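Local coordinates for SIR4-interacting protein SIF2 (Saccharomyces cerevisiae, PDB 1R5M) that antagonizes telomeric silencing in yeast, belongs to the Set3C corepressor complex and may recruit SIR4 to non-telomeric sites, at residues His163-Asp168 against Asp218-Pro223; Ile174-Asn177 against Thr182-Gln185. All blocks are in the same frame, centred on the assembly; numbering follows the deposited sequence.

In the fold
Both contacts involve the propeller blade built from strands 152-157, 163-168, 173-177 and 182-187. Contact 1 joins its second strand to the next blade. Contact 2 pairs its third and fourth strands. Their centres are about 9 Å apart, with contact 1 about 14 Å and contact 2 about 22 Å from the centre of the chain, so contact 2 lies farther out. They meet directly through strands 163-168 and 173-177, where Ser166 O is 2.8 Å from Ile174 N, a probable hydrogen bond. Ser166 OG is also 2.8 Å from Trp176 NE1, again a probable hydrogen bond. His163 of contact 1 packs against Met184 of contact 2.

Contact 1 of 2, residues His163-Asp168 against Asp218-Pro223; sequences HIISMD and DKFVIP
Ile165 lies over one face of the Phe220 ring, and Met167 meets Pro223 farther along the two strands. The CG1 atom of Ile165 sits above the phenyl plane and is offset toward the rim, so it does not stand over the ring centre. The end of its chain is doubtful, because the modelled spacing of CD1 to Phe220 CB is too short for two carbons. Phe220 has its CG wedged between its own backbone N and carbonyl carbon (chi1 56°). This places the ring beside Ile165, and chi2 near 90° turns a face to it. Ile222 CG2 lies in plane at the ring edge, and Trp214 packs edge-to-face with the same ring.

Met167 has CG opposite its backbone N (chi1 -174°) and runs on extended, which carries SD across to 4.1 Å from Pro223 CD, a loose apolar touch on the proline ring. Between the segments the contact is apolar and buried. The backbones stay well apart, with Ile165 CA 8.4 Å from Phe220 CA. The strands therefore face each other from separate sheets. Val212 touches both Ile165 and Met167 and helps fill the seam.

Ser166 and Asp168 point their side chains elsewhere. Both hydrogen-bond to His148, Ser166 OG with NE2 and Asp168 OD2 with ND1. With Trp176 they fit the Asp-His-Ser-Trp tetrad known from WD40 repeats.

Strand 163-168 belongs to WD 3 and strand 219-223 to WD 4. Apolar packing between the faces of adjacent four-stranded blades is characteristic of the WD40 beta propeller.

Contact 2 of 2, residues Ile174-Asn177 against Thr182-Gln185; sequences ILWN and TVMQ
Val183 lays its CG2 methyl over a face of the Trp176 indole. This is a CH-pi contact to the six-membered ring, 4.0 Å from CG2 to the ring centroid, and CZ3 is the nearest ring atom. Ile174 CG2 sits over the same face, nearer the rim, and the other branch of Val183, CG1, touches it at 3.9 Å. With an alanine at Trp176, Val183 and Ile174 are likely to lose the ring face they rest on, and Ser166 OG its indole N-H partner.

The two strands form the outer beta hairpin of the blade, and a classic beta bulge interrupts their pairing. Met184 and Gln185 both face Leu175. Leu175 O accepts Met184 N at 2.8 Å and, weakly, Gln185 N. Leu175 N in turn gives a nearly straight bond (175°) to Gln185 O.

On the Leu175 side of the sheet, its CD2 touches Met184 CB and, at a similar distance, the end of the Gln185 chain. Gln185 NE2 bonds beyond to Glu236 O. Met184 CG lies beside its backbone N (chi1 -65°) and the chain runs on extended, which puts SD 3.9 Å from Asn177 CB. Asn177 and Thr182 exchange backbone bonds, while Asn177 OD1 accepts Ser180 N and Thr182 OG1 hydrogen-bonds with Ser180 OG.

Contact 1 of 2, residues His163-Asp168 against Asp218-Pro223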
ATOM      1  N   HIS A 163      -2.424 -15.521  10.157  1.00 13.97           N
ATOM      2  CA  HIS A 163      -3.229 -15.618   8.947  1.00 11.57           C
ATOM      3  C   HIS A 163      -2.970 -14.461   8.005  1.00 11.35           C
ATOM      4  O   HIS A 163      -2.574 -13.378   8.429  1.00 11.49           O
ATOM      5  CB  HIS A 163      -4.726 -15.597   9.275  1.00 13.29           C
ATOM      6  CG  HIS A 163      -5.183 -16.734  10.131  1.00 15.09           C
ATOM      7  ND1 HIS A 163      -4.939 -16.793  11.485  1.00 17.84           N
ATOM      8  CD2 HIS A 163      -5.872 -17.857   9.823  1.00 17.44           C
ATOM      9  CE1 HIS A 163      -5.460 -17.903  11.976  1.00 17.96           C
ATOM     10  NE2 HIS A 163      -6.032 -18.567  10.988  1.00 17.83           N
ATOM     11  N   ILE A 164      -3.192 -14.702   6.720  1.00 10.68           N
ATOM     12  CA  ILE A 164      -3.061 -13.644   5.730  1.00 10.20           C
ATOM     13  C   ILE A 164      -4.230 -13.771   4.772  1.00  9.94           C
ATOM     14  O   ILE A 164      -4.845 -14.836   4.653  1.00 10.34           O
ATOM     15  CB  ILE A 164      -1.761 -13.726   4.874  1.00 10.13           C
ATOM     16  CG1 ILE A 164      -1.710 -15.041   4.097  1.00 11.20           C
ATOM     17  CG2 ILE A 164      -0.538 -13.549   5.754  1.00 10.80           C
ATOM     18  CD1 ILE A 164      -0.664 -15.042   2.982  1.00 12.33           C
ATOM     19  N   ILE A 165      -4.555 -12.661   4.124  1.00  9.49           N
ATOM     20  CA  ILE A 165      -5.596 -12.634   3.108  1.00 10.22           C
ATOM     21  C   ILE A 165      -4.835 -12.209   1.868  1.00 10.53           C
ATOM     22  O   ILE A 165      -4.046 -11.264   1.919  1.00 11.13           O
ATOM     23  CB  ILE A 165      -6.661 -11.563   3.369  1.00 13.18           C
ATOM     24  CG1 ILE A 165      -7.377 -11.835   4.685  1.00 17.80           C
ATOM     25  CG2 ILE A 165      -7.658 -11.537   2.213  1.00 15.85           C
ATOM     26  CD1 ILE A 165      -8.107 -10.629   5.201  1.00 20.92           C
ATOM     27  N   SER A 166      -5.041 -12.911   0.762  1.00 10.27           N
ATOM     28  CA  SER A 166      -4.371 -12.549  -0.480  1.00  9.55           C
ATOM     29  C   SER A 166      -5.424 -12.435  -1.567  1.00  9.98           C
ATOM     30  O   SER A 166      -6.408 -13.173  -1.569  1.00 11.11           O
ATOM     31  CB  SER A 166      -3.321 -13.599  -0.868  1.00  8.55           C
ATOM     32  OG  SER A 166      -3.894 -14.889  -0.987  1.00  9.68           O
ATOM     33  N   MET A 167      -5.230 -11.490  -2.476  1.00  9.48           N
ATOM     34  CA  MET A 167      -6.175 -11.308  -3.567  1.00  9.59           C
ATOM     35  C   MET A 167      -5.408 -11.062  -4.852  1.00  9.80           C
ATOM     36  O   MET A 167      -4.379 -10.386  -4.846  1.00 11.14           O
ATOM     37  CB  MET A 167      -7.111 -10.126  -3.290  1.00 12.39           C
ATOM     38  CG  MET A 167      -8.220  -9.978  -4.332  1.00 13.00           C
ATOM     39  SD  MET A 167      -9.466  -8.761  -3.870  1.00 15.73           S
ATOM     40  CE  MET A 167      -8.502  -7.297  -4.058  1.00  9.73           C
ATOM     41  N   ASP A 168      -5.897 -11.635  -5.948  1.00 10.33           N
ATOM     42  CA  ASP A 168      -5.250 -11.443  -7.238  1.00 10.79           C
ATOM     43  C   ASP A 168      -6.076 -10.521  -8.133  1.00 12.15           C
ATOM     44  O   ASP A 168      -7.155 -10.065  -7.742  1.00 12.12           O
ATOM     45  CB  ASP A 168      -4.973 -12.791  -7.939  1.00 11.74           C
ATOM     46  CG  ASP A 168      -6.230 -13.602  -8.220  1.00 11.81           C
ATOM     47  OD1 ASP A 168      -7.260 -13.021  -8.626  1.00 11.10           O
ATOM     48  OD2 ASP A 168      -6.175 -14.842  -8.055  1.00 12.44           O
ATOM     49  N   ASP A 218      -9.885 -11.738  13.824  1.00 19.99           N
ATOM     50  CA  ASP A 218     -10.530 -12.801  13.061  1.00 20.00           C
ATOM     51  C   ASP A 218     -11.618 -12.313  12.107  1.00 18.15           C
ATOM     52  O   ASP A 218     -12.503 -13.077  11.734  1.00 17.29           O
ATOM     53  CB  ASP A 218     -11.134 -13.820  14.030  1.00 22.41           C
ATOM     54  CG  ASP A 218     -12.301 -13.252  14.814  1.00 25.48           C
ATOM     55  OD1 ASP A 218     -12.278 -12.039  15.125  1.00 25.15           O
ATOM     56  OD2 ASP A 218     -13.238 -14.018  15.129  1.00 28.05           O
ATOM     57  N   LYS A 219     -11.559 -11.045  11.716  1.00 16.37           N
ATOM     58  CA  LYS A 219     -12.557 -10.496  10.804  1.00 14.85           C
ATOM     59  C   LYS A 219     -11.848  -9.688   9.730  1.00 12.91           C
ATOM     60  O   LYS A 219     -10.823  -9.061   9.995  1.00 12.96           O
ATOM     61  CB  LYS A 219     -13.541  -9.599  11.558  1.00 16.70           C
ATOM     62  CG  LYS A 219     -14.234 -10.278  12.731  1.00 19.18           C
ATOM     63  CD  LYS A 219     -15.128  -9.297  13.474  1.00 22.45           C
ATOM     64  CE  LYS A 219     -15.700  -9.917  14.744  1.00 23.12           C
ATOM     65  NZ  LYS A 219     -14.628 -10.309  15.702  1.00 25.31           N
ATOM     66  N   PHE A 220     -12.393  -9.706   8.521  1.00 12.43           N
ATOM     67  CA  PHE A 220     -11.780  -8.981   7.419  1.00 12.21           C
ATOM     68  C   PHE A 220     -12.801  -8.527   6.386  1.00 12.78           C
ATOM     69  O   PHE A 220     -13.950  -8.970   6.392  1.00 13.15           O
ATOM     70  CB  PHE A 220     -10.709  -9.860   6.764  1.00 13.28           C
ATOM     71  CG  PHE A 220     -11.219 -11.197   6.283  1.00 11.98           C
ATOM     72  CD1 PHE A 220     -11.688 -11.354   4.983  1.00 13.48           C
ATOM     73  CD2 PHE A 220     -11.225 -12.299   7.132  1.00 14.21           C
ATOM     74  CE1 PHE A 220     -12.150 -12.589   4.532  1.00 14.32           C
ATOM     75  CE2 PHE A 220     -11.687 -13.540   6.692  1.00 14.87           C
ATOM     76  CZ  PHE A 220     -12.151 -13.685   5.389  1.00 14.70           C
ATOM     77  N   VAL A 221     -12.377  -7.628   5.502  1.00 11.60           N
ATOM     78  CA  VAL A 221     -13.251  -7.108   4.461  1.00 11.92           C
ATOM     79  C   VAL A 221     -12.613  -7.232   3.081  1.00 12.02           C
ATOM     80  O   VAL A 221     -11.395  -7.098   2.930  1.00 11.87           O
ATOM     81  CB  VAL A 221     -13.610  -5.622   4.709  1.00 10.68           C
ATOM     82  CG1 VAL A 221     -14.444  -5.483   5.980  1.00 13.07           C
ATOM     83  CG2 VAL A 221     -12.339  -4.789   4.814  1.00 11.44           C
ATOM     84  N   ILE A 222     -13.441  -7.508   2.079  1.00 13.07           N
ATOM     85  CA  ILE A 222     -12.968  -7.637   0.709  1.00 14.16           C
ATOM     86  C   ILE A 222     -13.999  -7.036  -0.245  1.00 14.57           C
ATOM     87  O   ILE A 222     -15.191  -6.995   0.058  1.00 15.94           O
ATOM     88  CB  ILE A 222     -12.716  -9.117   0.317  1.00 16.92           C
ATOM     89  CG1 ILE A 222     -14.038  -9.872   0.217  1.00 17.37           C
ATOM     90  CG2 ILE A 222     -11.816  -9.787   1.353  1.00 16.14           C
ATOM     91  CD1 ILE A 222     -13.874 -11.314  -0.245  1.00 20.00           C
ATOM     92  N   PRO A 223     -13.548  -6.548  -1.407  1.00 14.35           N
ATOM     93  CA  PRO A 223     -14.459  -5.952  -2.387  1.00 15.15           C
ATOM     94  C   PRO A 223     -15.493  -6.947  -2.899  1.00 16.02           C
ATOM     95  O   PRO A 223     -15.170  -8.098  -3.189  1.00 16.09           O
ATOM     96  CB  PRO A 223     -13.518  -5.495  -3.500  1.00 15.37           C
ATOM     97  CG  PRO A 223     -12.237  -5.227  -2.781  1.00 16.21           C
ATOM     98  CD  PRO A 223     -12.149  -6.406  -1.841  1.00 14.29           C
TER

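Contact 2 of 2, residues Ile174-Asn177 against Thr182-Gln185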
ATOM      1  N   ILE A 174      -8.163 -15.299  -1.097  1.00 11.65           N
ATOM      2  CA  ILE A 174      -7.912 -16.465  -0.263  1.00 10.95           C
ATOM      3  C   ILE A 174      -7.526 -16.122   1.169  1.00 10.79           C
ATOM      4  O   ILE A 174      -6.737 -15.206   1.400  1.00 10.64           O
ATOM      5  CB  ILE A 174      -6.761 -17.314  -0.857  1.00 11.22           C
ATOM      6  CG1 ILE A 174      -7.083 -17.704  -2.301  1.00 13.08           C
ATOM      7  CG2 ILE A 174      -6.513 -18.541   0.008  1.00 11.74           C
ATOM      8  CD1 ILE A 174      -8.322 -18.553  -2.453  1.00 16.46           C
ATOM      9  N   LEU A 175      -8.092 -16.864   2.118  1.00 10.70           N
ATOM     10  CA  LEU A 175      -7.775 -16.714   3.534  1.00 10.85           C
ATOM     11  C   LEU A 175      -6.867 -17.902   3.833  1.00 11.00           C
ATOM     12  O   LEU A 175      -7.268 -19.054   3.650  1.00 11.41           O
ATOM     13  CB  LEU A 175      -9.036 -16.804   4.398  1.00 11.74           C
ATOM     14  CG  LEU A 175      -8.775 -17.041   5.888  1.00 11.82           C
ATOM     15  CD1 LEU A 175      -8.031 -15.855   6.493  1.00 13.17           C
ATOM     16  CD2 LEU A 175     -10.106 -17.265   6.601  1.00 14.06           C
ATOM     17  N   TRP A 176      -5.645 -17.622   4.268  1.00  9.49           N
ATOM     18  CA  TRP A 176      -4.680 -18.674   4.563  1.00 10.31           C
ATOM     19  C   TRP A 176      -4.291 -18.766   6.022  1.00 11.53           C
ATOM     20  O   TRP A 176      -4.291 -17.770   6.740  1.00 11.19           O
ATOM     21  CB  TRP A 176      -3.345 -18.440   3.844  1.00 10.26           C
ATOM     22  CG  TRP A 176      -3.356 -18.264   2.369  1.00  9.63           C
ATOM     23  CD1 TRP A 176      -3.614 -17.115   1.674  1.00 11.09           C
ATOM     24  CD2 TRP A 176      -3.002 -19.249   1.399  1.00  9.99           C
ATOM     25  NE1 TRP A 176      -3.432 -17.324   0.330  1.00 10.37           N
ATOM     26  CE2 TRP A 176      -3.056 -18.629   0.132  1.00 11.10           C
ATOM     27  CE3 TRP A 176      -2.638 -20.602   1.480  1.00 10.70           C
ATOM     28  CZ2 TRP A 176      -2.761 -19.316  -1.051  1.00 10.95           C
ATOM     29  CZ3 TRP A 176      -2.344 -21.284   0.304  1.00 11.27           C
ATOM     30  CH2 TRP A 176      -2.407 -20.638  -0.944  1.00 11.91           C
ATOM     31  N   ASN A 177      -3.963 -19.980   6.451  1.00 11.64           N
ATOM     32  CA  ASN A 177      -3.392 -20.162   7.773  1.00 12.44           C
ATOM     33  C   ASN A 177      -1.960 -20.117   7.235  1.00 13.03           C
ATOM     34  O   ASN A 177      -1.505 -21.058   6.580  1.00 13.23           O
ATOM     35  CB  ASN A 177      -3.690 -21.540   8.353  1.00 13.43           C
ATOM     36  CG  ASN A 177      -2.871 -21.821   9.593  1.00 16.12           C
ATOM     37  OD1 ASN A 177      -1.686 -21.497   9.641  1.00 14.23           O
ATOM     38  ND2 ASN A 177      -3.492 -22.430  10.600  1.00 20.97           N
ATOM     39  N   THR A 182      -2.172 -23.581   4.567  1.00 14.24           N
ATOM     40  CA  THR A 182      -3.404 -24.183   4.084  1.00 15.12           C
ATOM     41  C   THR A 182      -4.464 -23.140   3.743  1.00 13.81           C
ATOM     42  O   THR A 182      -4.502 -22.052   4.320  1.00 13.04           O
ATOM     43  CB  THR A 182      -3.982 -25.171   5.118  1.00 16.76           C
ATOM     44  OG1 THR A 182      -4.175 -24.502   6.370  1.00 19.08           O
ATOM     45  CG2 THR A 182      -3.029 -26.349   5.314  1.00 18.49           C
ATOM     46  N   VAL A 183      -5.314 -23.486   2.784  1.00 13.29           N
ATOM     47  CA  VAL A 183      -6.390 -22.610   2.338  1.00 13.88           C
ATOM     48  C   VAL A 183      -7.594 -22.811   3.250  1.00 14.76           C
ATOM     49  O   VAL A 183      -8.185 -23.889   3.276  1.00 17.03           O
ATOM     50  CB  VAL A 183      -6.801 -22.939   0.888  1.00 13.22           C
ATOM     51  CG1 VAL A 183      -8.002 -22.099   0.484  1.00 14.14           C
ATOM     52  CG2 VAL A 183      -5.629 -22.699  -0.055  1.00 14.12           C
ATOM     53  N   MET A 184      -7.958 -21.776   3.999  1.00 13.30           N
ATOM     54  CA  MET A 184      -9.094 -21.872   4.912  1.00 14.87           C
ATOM     55  C   MET A 184     -10.401 -21.490   4.238  1.00 16.12           C
ATOM     56  O   MET A 184     -11.440 -22.098   4.487  1.00 16.66           O
ATOM     57  CB  MET A 184      -8.857 -20.989   6.132  1.00 15.40           C
ATOM     58  CG  MET A 184      -7.692 -21.448   6.975  1.00 18.04           C
ATOM     59  SD  MET A 184      -7.414 -20.329   8.333  1.00 21.53           S
ATOM     60  CE  MET A 184      -8.855 -20.647   9.327  1.00 22.75           C
ATOM     61  N   GLN A 185     -10.344 -20.471   3.388  1.00 15.68           N
ATOM     62  CA  GLN A 185     -11.515 -20.023   2.651  1.00 15.79           C
ATOM     63  C   GLN A 185     -11.075 -19.427   1.328  1.00 15.60           C
ATOM     64  O   GLN A 185      -9.961 -18.920   1.206  1.00 14.09           O
ATOM     65  CB  GLN A 185     -12.296 -18.961   3.431  1.00 18.07           C
ATOM     66  CG  GLN A 185     -12.965 -19.447   4.704  1.00 22.91           C
ATOM     67  CD  GLN A 185     -14.087 -18.524   5.141  1.00 26.54           C
ATOM     68  OE1 GLN A 185     -15.080 -18.360   4.429  1.00 29.15           O
ATOM     69  NE2 GLN A 185     -13.934 -17.909   6.308  1.00 27.97           N
TER